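Local coordinates for D-alanine--D-alanine ligase (Acinetobacter baumannii ACICU, PDB 5D8D), which catalyses the ATP-dependent joining of two D-alanines into D-alanyl-D-alanine, a building block of the bacterial cell wall peptidoglycan, at residues 30-40 / 292-300; 187-197 / 280-290. All blocks are in the same frame, centred on the assembly; numbering follows the deposited sequence.

Contact 1 of 2, residues 30-40 / 292-300; sequences AVLDALLRSGV and FDELCVAIL
Helix 30-37 and helix 292-300 cross at a right angle, their axes 8.6 Å apart, and Ala34 faces Asp293 where the backbones come closest. The contact joins the N-terminal domain, with its Rossmann-like parallel sheet, to the last helix of the ATP-grasp region. Ala34 CB fits between Asp293, the Cys296 sulfur and the Phe292 ring. Phe292 has CG anti to the backbone N (chi1 -179°), which carries the ring toward helix 30-37. The ring edge meets Ala34 CB and the Ala30 carbonyl, Ala30 O being 3.3 Å from Phe292 CE2; Ala30 CB touches Phe292 CZ from off the plane. Deeper in, Leu35 CD2 lies 3.8 Å from Cys296 CB and also touches Leu300 CD2. At the outer side, Arg37 makes a salt bridge to Asp293, with guanidinium and carboxylate planes 15° apart. Arg37 NH1 meets Asp293 OD1 at 2.9 Å from the syn side, somewhat out of the carboxylate plane and along a bent line (132°). A longer, weak but straighter bond runs to Asp293 OD2. Helix 30-37 ends in a Schellman motif with Gly39 at C-prime. Ser38 OG donates to Ala34 O at 2.8 Å, on the opposite face of that carbonyl from Ser38 N.

Contact 2 of 2, residues 187-197 / 280-290; sequences SFLNGQPLPVI and LVPKAAKAVGY
Ala284 CB sits against the hairpin strands, near Ser187 OG and 3.6 Å from Pro195 O. Ile197 packs beside it. Its CD1 reaches Ala284 CB and Lys283 CB. Ile197 CG2 is tight against Leu280 CD2 at 3.4 Å. Leu194 splits its branches: CD1 lies over the backbone of Ala285, and CD2 meets Val288 CG1 at 3.8 Å. The Pro195 ring rests on the end of the helix, with CD 3.5 Å from Ala284 O and CG near Ala287 CB. Ser187 OG lies 3.4 Å from Val281 CG2, buried and without a polar partner in the model. At the far end, Leu189 and Tyr290 approach from opposite directions. Leu189 has CG anti to its backbone N (chi1 -178°), which carries CD2 out to the aromatic ring. Leu189 CD2 stands over one face of the Tyr290 ring, 3.8 Å from its centroid and 19° off the normal, in a CH-pi contact.

A Schellman motif positions Tyr290. Gly289 is its C-prime residue, and Tyr290 N returns to Ala285 O. On the strand side, a type I' turn from Leu189 to Gln192 sets the hairpin. Leu295 of helix 292-301 touches both Leu189 and Ala285. Strand 187-189 and helix 280-286 cross at 65°, with axes 8.4 Å apart. This is helix-on-sheet packing in the ATP-grasp fold, on the hairpin of strands 181-189 and 192-198, the second an outer strand of the four-stranded antiparallel sheet.

How the contacts relate
Contact 2 is nested along the chain inside the loop closed by contact 1, and their centres are about 15 Å apart. Helix 280-286 is followed, after the short turn 287-291, by helix 292-301. The contacts also touch: Leu295 CD2 is 3.7 Å from Pro282 CA, and Ile299 CG1 is 3.8 Å from Leu189 CD1. Helix 292-301 thus lies between the N-terminal helix 21-37 and the hairpin. Contact 2 comes closer to the predicted sites. The Ile197 side chain is about 4 Å from that of Thr185, its strand partner and the last residue of the predicted ATP-binding stretch 130-185. Leu280's is about 7 Å from that of Asp255, a predicted magnesium ligand. Contact 1 lies away from them.

Contact 1 of 2, residues 30-40 / 292-300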
loop_
_atom_site.group_PDB
_atom_site.type_symbol
_atom_site.label_atom_id
_atom_site.label_comp_id
_atom_site.label_asym_id
_atom_site.label_seq_id
_atom_site.Cartn_x
_atom_site.Cartn_y
_atom_site.Cartn_z
ATOM N N ALA A 30 -22.178 -2.714 17.463
ATOM C CA ALA A 30 -23.388 -2.733 16.618
ATOM C C ALA A 30 -23.357 -3.901 15.617
ATOM O O ALA A 30 -24.374 -4.572 15.385
ATOM C CB ALA A 30 -23.590 -1.407 15.911
ATOM N N VAL A 31 -22.173 -4.184 15.070
ATOM C CA VAL A 31 -22.044 -5.292 14.125
ATOM C C VAL A 31 -22.223 -6.633 14.819
ATOM O O VAL A 31 -22.865 -7.539 14.281
ATOM C CB VAL A 31 -20.722 -5.242 13.369
ATOM C CG1 VAL A 31 -20.550 -6.508 12.520
ATOM C CG2 VAL A 31 -20.701 -4.010 12.501
ATOM N N LEU A 32 -21.670 -6.756 16.011
ATOM C CA LEU A 32 -21.829 -7.996 16.773
ATOM C C LEU A 32 -23.283 -8.321 17.049
ATOM O O LEU A 32 -23.748 -9.418 16.744
ATOM C CB LEU A 32 -21.047 -7.921 18.085
ATOM C CG LEU A 32 -20.963 -9.183 18.922
ATOM C CD1 LEU A 32 -20.235 -10.280 18.168
ATOM C CD2 LEU A 32 -20.238 -8.874 20.205
ATOM N N ASP A 33 -24.010 -7.353 17.602
ATOM C CA ASP A 33 -25.439 -7.531 17.877
ATOM C C ASP A 33 -26.243 -7.894 16.639
ATOM O O ASP A 33 -27.207 -8.645 16.727
ATOM C CB ASP A 33 -26.070 -6.283 18.528
ATOM C CG ASP A 33 -25.662 -6.086 19.992
ATOM O OD1 ASP A 33 -25.448 -7.086 20.723
ATOM O OD2 ASP A 33 -25.592 -4.904 20.421
ATOM N N ALA A 34 -25.875 -7.337 15.507
ATOM C CA ALA A 34 -26.601 -7.575 14.279
ATOM C C ALA A 34 -26.339 -8.985 13.749
ATOM O O ALA A 34 -27.264 -9.685 13.313
ATOM C CB ALA A 34 -26.230 -6.517 13.224
ATOM N N LEU A 35 -25.082 -9.400 13.766
ATOM C CA LEU A 35 -24.743 -10.738 13.298
ATOM C C LEU A 35 -25.413 -11.752 14.196
ATOM O O LEU A 35 -26.088 -12.637 13.690
ATOM C CB LEU A 35 -23.224 -10.946 13.224
ATOM C CG LEU A 35 -22.518 -10.061 12.188
ATOM C CD1 LEU A 35 -21.004 -10.217 12.278
ATOM C CD2 LEU A 35 -23.036 -10.290 10.757
ATOM N N LEU A 36 -25.335 -11.568 15.518
ATOM C CA LEU A 36 -26.003 -12.492 16.479
ATOM C C LEU A 36 -27.525 -12.579 16.294
ATOM O O LEU A 36 -28.100 -13.677 16.285
ATOM C CB LEU A 36 -25.694 -12.083 17.907
ATOM C CG LEU A 36 -24.247 -12.288 18.355
ATOM C CD1 LEU A 36 -23.931 -11.539 19.628
ATOM C CD2 LEU A 36 -23.979 -13.775 18.576
ATOM N N ARG A 37 -28.197 -11.449 16.102
ATOM C CA ARG A 37 -29.648 -11.497 15.782
ATOM C C ARG A 37 -29.905 -12.373 14.579
ATOM O O ARG A 37 -30.950 -12.997 14.493
ATOM C CB ARG A 37 -30.188 -10.131 15.412
ATOM C CG ARG A 37 -30.582 -9.245 16.567
ATOM C CD ARG A 37 -30.770 -7.855 15.976
ATOM N NE ARG A 37 -30.393 -6.878 16.965
ATOM C CZ ARG A 37 -29.749 -5.754 16.737
ATOM N NH1 ARG A 37 -29.395 -5.394 15.496
ATOM N NH2 ARG A 37 -29.496 -4.956 17.786
ATOM N N SER A 38 -28.976 -12.341 13.616
ATOM C CA SER A 38 -29.087 -13.089 12.358
ATOM C C SER A 38 -28.654 -14.559 12.467
ATOM O O SER A 38 -28.566 -15.262 11.460
ATOM C CB SER A 38 -28.295 -12.393 11.255
ATOM O OG SER A 38 -28.572 -11.016 11.208
ATOM N N GLY A 39 -28.359 -15.020 13.675
ATOM C CA GLY A 39 -27.947 -16.409 13.899
ATOM C C GLY A 39 -26.533 -16.760 13.503
ATOM O O GLY A 39 -26.203 -17.957 13.483
ATOM N N VAL A 40 -25.678 -15.766 13.226
ATOM C CA VAL A 40 -24.257 -16.073 12.980
ATOM C C VAL A 40 -23.496 -16.160 14.306
ATOM O O VAL A 40 -23.852 -15.490 15.248
ATOM C CB VAL A 40 -23.531 -15.206 11.909
ATOM C CG1 VAL A 40 -24.458 -14.342 11.080
ATOM C CG2 VAL A 40 -22.388 -14.424 12.507
ATOM N N PHE A 292 -30.120 -2.757 8.824
ATOM C CA PHE A 292 -28.744 -2.814 9.313
ATOM C C PHE A 292 -28.239 -4.245 9.471
ATOM O O PHE A 292 -27.069 -4.519 9.177
ATOM C CB PHE A 292 -28.625 -2.092 10.640
ATOM C CG PHE A 292 -27.244 -2.077 11.199
ATOM C CD1 PHE A 292 -26.352 -1.076 10.839
ATOM C CD2 PHE A 292 -26.846 -3.035 12.141
ATOM C CE1 PHE A 292 -25.083 -1.015 11.406
ATOM C CE2 PHE A 292 -25.557 -3.012 12.684
ATOM C CZ PHE A 292 -24.675 -1.998 12.320
ATOM N N ASP A 293 -29.106 -5.155 9.911
ATOM C CA ASP A 293 -28.707 -6.569 10.086
ATOM C C ASP A 293 -28.475 -7.248 8.732
ATOM O O ASP A 293 -27.568 -8.063 8.593
ATOM C CB ASP A 293 -29.726 -7.368 10.900
ATOM C CG ASP A 293 -29.976 -6.788 12.272
ATOM O OD1 ASP A 293 -29.440 -5.714 12.607
ATOM O OD2 ASP A 293 -30.764 -7.397 13.022
ATOM N N GLU A 294 -29.285 -6.893 7.743
ATOM C CA GLU A 294 -29.136 -7.450 6.412
ATOM C C GLU A 294 -27.847 -6.913 5.807
ATOM O O GLU A 294 -27.067 -7.657 5.225
ATOM C CB GLU A 294 -30.347 -7.124 5.522
ATOM C CG GLU A 294 -31.590 -7.958 5.814
ATOM C CD GLU A 294 -32.895 -7.347 5.303
ATOM O OE1 GLU A 294 -33.024 -6.111 5.127
ATOM O OE2 GLU A 294 -33.838 -8.127 5.089
ATOM N N LEU A 295 -27.602 -5.626 5.983
ATOM C CA LEU A 295 -26.351 -5.018 5.551
ATOM C C LEU A 295 -25.138 -5.791 6.118
ATOM O O LEU A 295 -24.191 -6.080 5.377
ATOM C CB LEU A 295 -26.314 -3.533 5.964
ATOM C CG LEU A 295 -24.991 -2.808 5.921
ATOM C CD1 LEU A 295 -24.462 -2.853 4.495
ATOM C CD2 LEU A 295 -25.144 -1.382 6.411
ATOM N N CYS A 296 -25.190 -6.159 7.403
ATOM C CA CYS A 296 -24.078 -6.844 8.034
ATOM C C CYS A 296 -23.904 -8.231 7.453
ATOM O O CYS A 296 -22.815 -8.622 7.129
ATOM C CB CYS A 296 -24.224 -6.887 9.542
ATOM S SG CYS A 296 -24.037 -5.267 10.341
ATOM N N VAL A 297 -24.971 -8.973 7.259
ATOM C CA VAL A 297 -24.829 -10.261 6.578
ATOM C C VAL A 297 -24.219 -10.104 5.143
ATOM O O VAL A 297 -23.364 -10.887 4.716
ATOM C CB VAL A 297 -26.171 -11.012 6.576
ATOM C CG1 VAL A 297 -26.165 -12.195 5.607
ATOM C CG2 VAL A 297 -26.468 -11.504 7.991
ATOM N N ALA A 298 -24.634 -9.077 4.429
ATOM C CA ALA A 298 -24.181 -8.882 3.058
ATOM C C ALA A 298 -22.687 -8.507 2.996
ATOM O O ALA A 298 -21.955 -8.968 2.107
ATOM C CB ALA A 298 -25.045 -7.833 2.361
ATOM N N ILE A 299 -22.230 -7.674 3.922
ATOM C CA ILE A 299 -20.805 -7.421 4.054
ATOM C C ILE A 299 -20.081 -8.769 4.314
ATOM O O ILE A 299 -19.126 -9.107 3.636
ATOM C CB ILE A 299 -20.519 -6.358 5.141
ATOM C CG1 ILE A 299 -21.008 -4.986 4.662
ATOM C CG2 ILE A 299 -19.031 -6.270 5.493
ATOM C CD1 ILE A 299 -21.204 -3.935 5.768
ATOM N N LEU A 300 -20.561 -9.555 5.255
ATOM C CA LEU A 300 -19.889 -10.798 5.605
ATOM C C LEU A 300 -19.900 -11.821 4.444
ATOM O O LEU A 300 -19.048 -12.695 4.368
ATOM C CB LEU A 300 -20.558 -11.412 6.849
ATOM C CG LEU A 300 -19.867 -12.607 7.491
ATOM C CD1 LEU A 300 -18.437 -12.252 7.862
ATOM C CD2 LEU A 300 -20.630 -13.012 8.730
#

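Contact 2 of 2, residues 187-197 / 280-290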
loop_
_atom_site.group_PDB
_atom_site.type_symbol
_atom_site.label_atom_id
_atom_site.label_comp_id
_atom_site.label_asym_id
_atom_site.label_seq_id
_atom_site.Cartn_x
_atom_site.Cartn_y
_atom_site.Cartn_z
ATOM N N SER A 187 -21.334 5.225 -1.024
ATOM C CA SER A 187 -21.030 4.023 -0.277
ATOM C C SER A 187 -21.001 2.837 -1.204
ATOM O O SER A 187 -21.577 2.873 -2.270
ATOM C CB SER A 187 -22.084 3.795 0.808
ATOM O OG SER A 187 -22.115 4.872 1.728
ATOM N N PHE A 188 -20.350 1.762 -0.781
ATOM C CA PHE A 188 -20.235 0.589 -1.638
ATOM C C PHE A 188 -20.681 -0.638 -0.894
ATOM O O PHE A 188 -20.438 -0.757 0.289
ATOM C CB PHE A 188 -18.792 0.445 -2.198
ATOM C CG PHE A 188 -18.516 1.342 -3.375
ATOM C CD1 PHE A 188 -18.190 2.675 -3.180
ATOM C CD2 PHE A 188 -18.651 0.867 -4.675
ATOM C CE1 PHE A 188 -17.993 3.529 -4.241
ATOM C CE2 PHE A 188 -18.438 1.718 -5.761
ATOM C CZ PHE A 188 -18.090 3.054 -5.532
ATOM N N LEU A 189 -21.366 -1.509 -1.603
ATOM C CA LEU A 189 -21.743 -2.803 -1.105
ATOM C C LEU A 189 -21.712 -3.810 -2.231
ATOM O O LEU A 189 -22.128 -3.527 -3.320
ATOM C CB LEU A 189 -23.113 -2.765 -0.469
ATOM C CG LEU A 189 -23.569 -4.083 0.120
ATOM C CD1 LEU A 189 -22.711 -4.508 1.265
ATOM C CD2 LEU A 189 -24.998 -4.012 0.561
ATOM N N ASN A 190 -21.200 -4.991 -1.929
ATOM C CA ASN A 190 -20.844 -6.026 -2.915
ATOM C C ASN A 190 -20.184 -5.461 -4.180
ATOM O O ASN A 190 -20.602 -5.681 -5.317
ATOM C CB ASN A 190 -22.046 -6.920 -3.169
ATOM C CG ASN A 190 -22.554 -7.580 -1.877
ATOM O OD1 ASN A 190 -21.792 -7.777 -0.908
ATOM N ND2 ASN A 190 -23.839 -7.912 -1.851
ATOM N N GLY A 191 -19.155 -4.671 -3.919
ATOM C CA GLY A 191 -18.403 -3.986 -4.944
ATOM C C GLY A 191 -19.101 -2.885 -5.699
ATOM O O GLY A 191 -18.452 -2.261 -6.517
ATOM N N GLN A 192 -20.379 -2.605 -5.433
ATOM C CA GLN A 192 -21.176 -1.648 -6.268
ATOM C C GLN A 192 -21.662 -0.408 -5.513
ATOM O O GLN A 192 -21.794 -0.446 -4.299
ATOM C CB GLN A 192 -22.380 -2.360 -6.882
ATOM C CG GLN A 192 -21.985 -3.542 -7.758
ATOM C CD GLN A 192 -21.162 -3.134 -8.997
ATOM O OE1 GLN A 192 -20.069 -3.668 -9.215
ATOM N NE2 GLN A 192 -21.681 -2.190 -9.807
ATOM N N PRO A 193 -21.950 0.686 -6.239
ATOM C CA PRO A 193 -22.364 1.952 -5.582
ATOM C C PRO A 193 -23.791 1.942 -5.056
ATOM O O PRO A 193 -24.694 1.422 -5.694
ATOM C CB PRO A 193 -22.258 2.992 -6.706
ATOM C CG PRO A 193 -21.677 2.261 -7.899
ATOM C CD PRO A 193 -21.962 0.818 -7.708
ATOM N N LEU A 194 -23.969 2.515 -3.882
ATOM C CA LEU A 194 -25.252 2.665 -3.259
ATOM C C LEU A 194 -25.649 4.143 -3.469
ATOM O O LEU A 194 -24.810 4.957 -3.857
ATOM C CB LEU A 194 -25.143 2.295 -1.754
ATOM C CG LEU A 194 -24.949 0.807 -1.431
ATOM C CD1 LEU A 194 -24.588 0.594 0.046
ATOM C CD2 LEU A 194 -26.195 0.021 -1.801
ATOM N N PRO A 195 -26.926 4.497 -3.210
ATOM C CA PRO A 195 -27.417 5.881 -3.365
ATOM C C PRO A 195 -26.517 6.891 -2.709
ATOM O O PRO A 195 -26.003 6.625 -1.619
ATOM C CB PRO A 195 -28.757 5.852 -2.627
ATOM C CG PRO A 195 -29.225 4.465 -2.783
ATOM C CD PRO A 195 -27.992 3.615 -2.702
ATOM N N VAL A 196 -26.327 8.026 -3.359
ATOM C CA VAL A 196 -25.334 9.000 -2.877
ATOM C C VAL A 196 -25.895 9.806 -1.706
ATOM O O VAL A 196 -27.096 9.882 -1.530
ATOM C CB VAL A 196 -24.612 9.839 -3.996
ATOM C CG1 VAL A 196 -24.952 9.424 -5.408
ATOM C CG2 VAL A 196 -24.719 11.322 -3.809
ATOM N N ILE A 197 -25.008 10.359 -0.882
ATOM C CA ILE A 197 -25.407 11.132 0.257
ATOM C C ILE A 197 -24.640 12.435 0.270
ATOM O O ILE A 197 -23.423 12.382 0.279
ATOM C CB ILE A 197 -25.115 10.379 1.551
ATOM C CG1 ILE A 197 -25.997 9.137 1.618
ATOM C CG2 ILE A 197 -25.366 11.299 2.770
ATOM C CD1 ILE A 197 -25.773 8.290 2.867
ATOM N N LEU A 280 -22.777 6.655 7.807
ATOM C CA LEU A 280 -23.422 6.893 6.515
ATOM C C LEU A 280 -23.706 5.667 5.654
ATOM O O LEU A 280 -24.695 5.668 4.932
ATOM C CB LEU A 280 -22.609 7.906 5.733
ATOM C CG LEU A 280 -22.725 9.320 6.335
ATOM C CD1 LEU A 280 -21.409 10.068 6.339
ATOM C CD2 LEU A 280 -23.773 10.084 5.556
ATOM N N VAL A 281 -22.888 4.621 5.726
ATOM C CA VAL A 281 -23.130 3.404 4.939
ATOM C C VAL A 281 -24.468 2.725 5.286
ATOM O O VAL A 281 -25.172 2.283 4.367
ATOM C CB VAL A 281 -21.920 2.401 4.969
ATOM C CG1 VAL A 281 -22.286 1.004 4.395
ATOM C CG2 VAL A 281 -20.692 2.977 4.223
ATOM N N PRO A 282 -24.838 2.633 6.585
ATOM C CA PRO A 282 -26.188 2.111 6.895
ATOM C C PRO A 282 -27.341 2.923 6.288
ATOM O O PRO A 282 -28.319 2.318 5.814
ATOM C CB PRO A 282 -26.243 2.123 8.424
ATOM C CG PRO A 282 -24.824 1.953 8.825
ATOM C CD PRO A 282 -24.027 2.744 7.812
ATOM N N LYS A 283 -27.213 4.249 6.336
ATOM C CA LYS A 283 -28.122 5.188 5.661
ATOM C C LYS A 283 -28.341 4.785 4.206
ATOM O O LYS A 283 -29.477 4.581 3.748
ATOM C CB LYS A 283 -27.560 6.632 5.679
ATOM C CG LYS A 283 -28.238 7.675 6.547
ATOM C CD LYS A 283 -28.018 7.495 8.062
ATOM C CE LYS A 283 -27.876 8.848 8.794
ATOM N NZ LYS A 283 -28.288 8.818 10.225
ATOM N N ALA A 284 -27.237 4.671 3.479
ATOM C CA ALA A 284 -27.306 4.480 2.049
ATOM C C ALA A 284 -27.812 3.090 1.711
ATOM O O ALA A 284 -28.469 2.918 0.692
ATOM C CB ALA A 284 -25.946 4.701 1.427
ATOM N N ALA A 285 -27.489 2.103 2.545
ATOM C CA ALA A 285 -27.933 0.722 2.325
ATOM C C ALA A 285 -29.452 0.591 2.564
ATOM O O ALA A 285 -30.159 -0.084 1.815
ATOM C CB ALA A 285 -27.159 -0.233 3.234
ATOM N N LYS A 286 -29.929 1.265 3.608
ATOM C CA LYS A 286 -31.357 1.381 3.941
ATOM C C LYS A 286 -32.184 2.027 2.795
ATOM O O LYS A 286 -33.285 1.574 2.498
ATOM C CB LYS A 286 -31.519 2.175 5.243
ATOM C CG LYS A 286 -32.863 1.965 5.913
ATOM C CD LYS A 286 -33.147 3.005 6.986
ATOM C CE LYS A 286 -32.444 2.735 8.276
ATOM N NZ LYS A 286 -32.605 3.924 9.165
ATOM N N ALA A 287 -31.634 3.027 2.111
ATOM C CA ALA A 287 -32.310 3.609 0.975
ATOM C C ALA A 287 -32.526 2.654 -0.195
ATOM O O ALA A 287 -33.086 3.049 -1.202
ATOM C CB ALA A 287 -31.551 4.822 0.490
ATOM N N VAL A 288 -32.048 1.429 -0.101
ATOM C CA VAL A 288 -32.198 0.469 -1.186
ATOM C C VAL A 288 -32.669 -0.898 -0.663
ATOM O O VAL A 288 -32.635 -1.875 -1.383
ATOM C CB VAL A 288 -30.852 0.438 -1.980
ATOM C CG1 VAL A 288 -29.904 -0.691 -1.563
ATOM C CG2 VAL A 288 -31.105 0.456 -3.472
ATOM N N GLY A 289 -33.150 -0.950 0.585
ATOM C CA GLY A 289 -33.778 -2.150 1.126
ATOM C C GLY A 289 -33.094 -2.834 2.292
ATOM O O GLY A 289 -33.692 -3.698 2.881
ATOM N N TYR A 290 -31.857 -2.475 2.646
ATOM C CA TYR A 290 -31.135 -3.275 3.651
ATOM C C TYR A 290 -31.464 -2.763 5.028
ATOM O O TYR A 290 -31.258 -1.599 5.328
ATOM C CB TYR A 290 -29.600 -3.307 3.412
ATOM C CG TYR A 290 -29.134 -4.068 2.165
ATOM C CD1 TYR A 290 -29.019 -3.411 0.951
ATOM C CD2 TYR A 290 -28.829 -5.417 2.192
ATOM C CE1 TYR A 290 -28.604 -4.057 -0.206
ATOM C CE2 TYR A 290 -28.417 -6.091 1.018
ATOM C CZ TYR A 290 -28.296 -5.390 -0.170
ATOM O OH TYR A 290 -27.888 -5.955 -1.344
#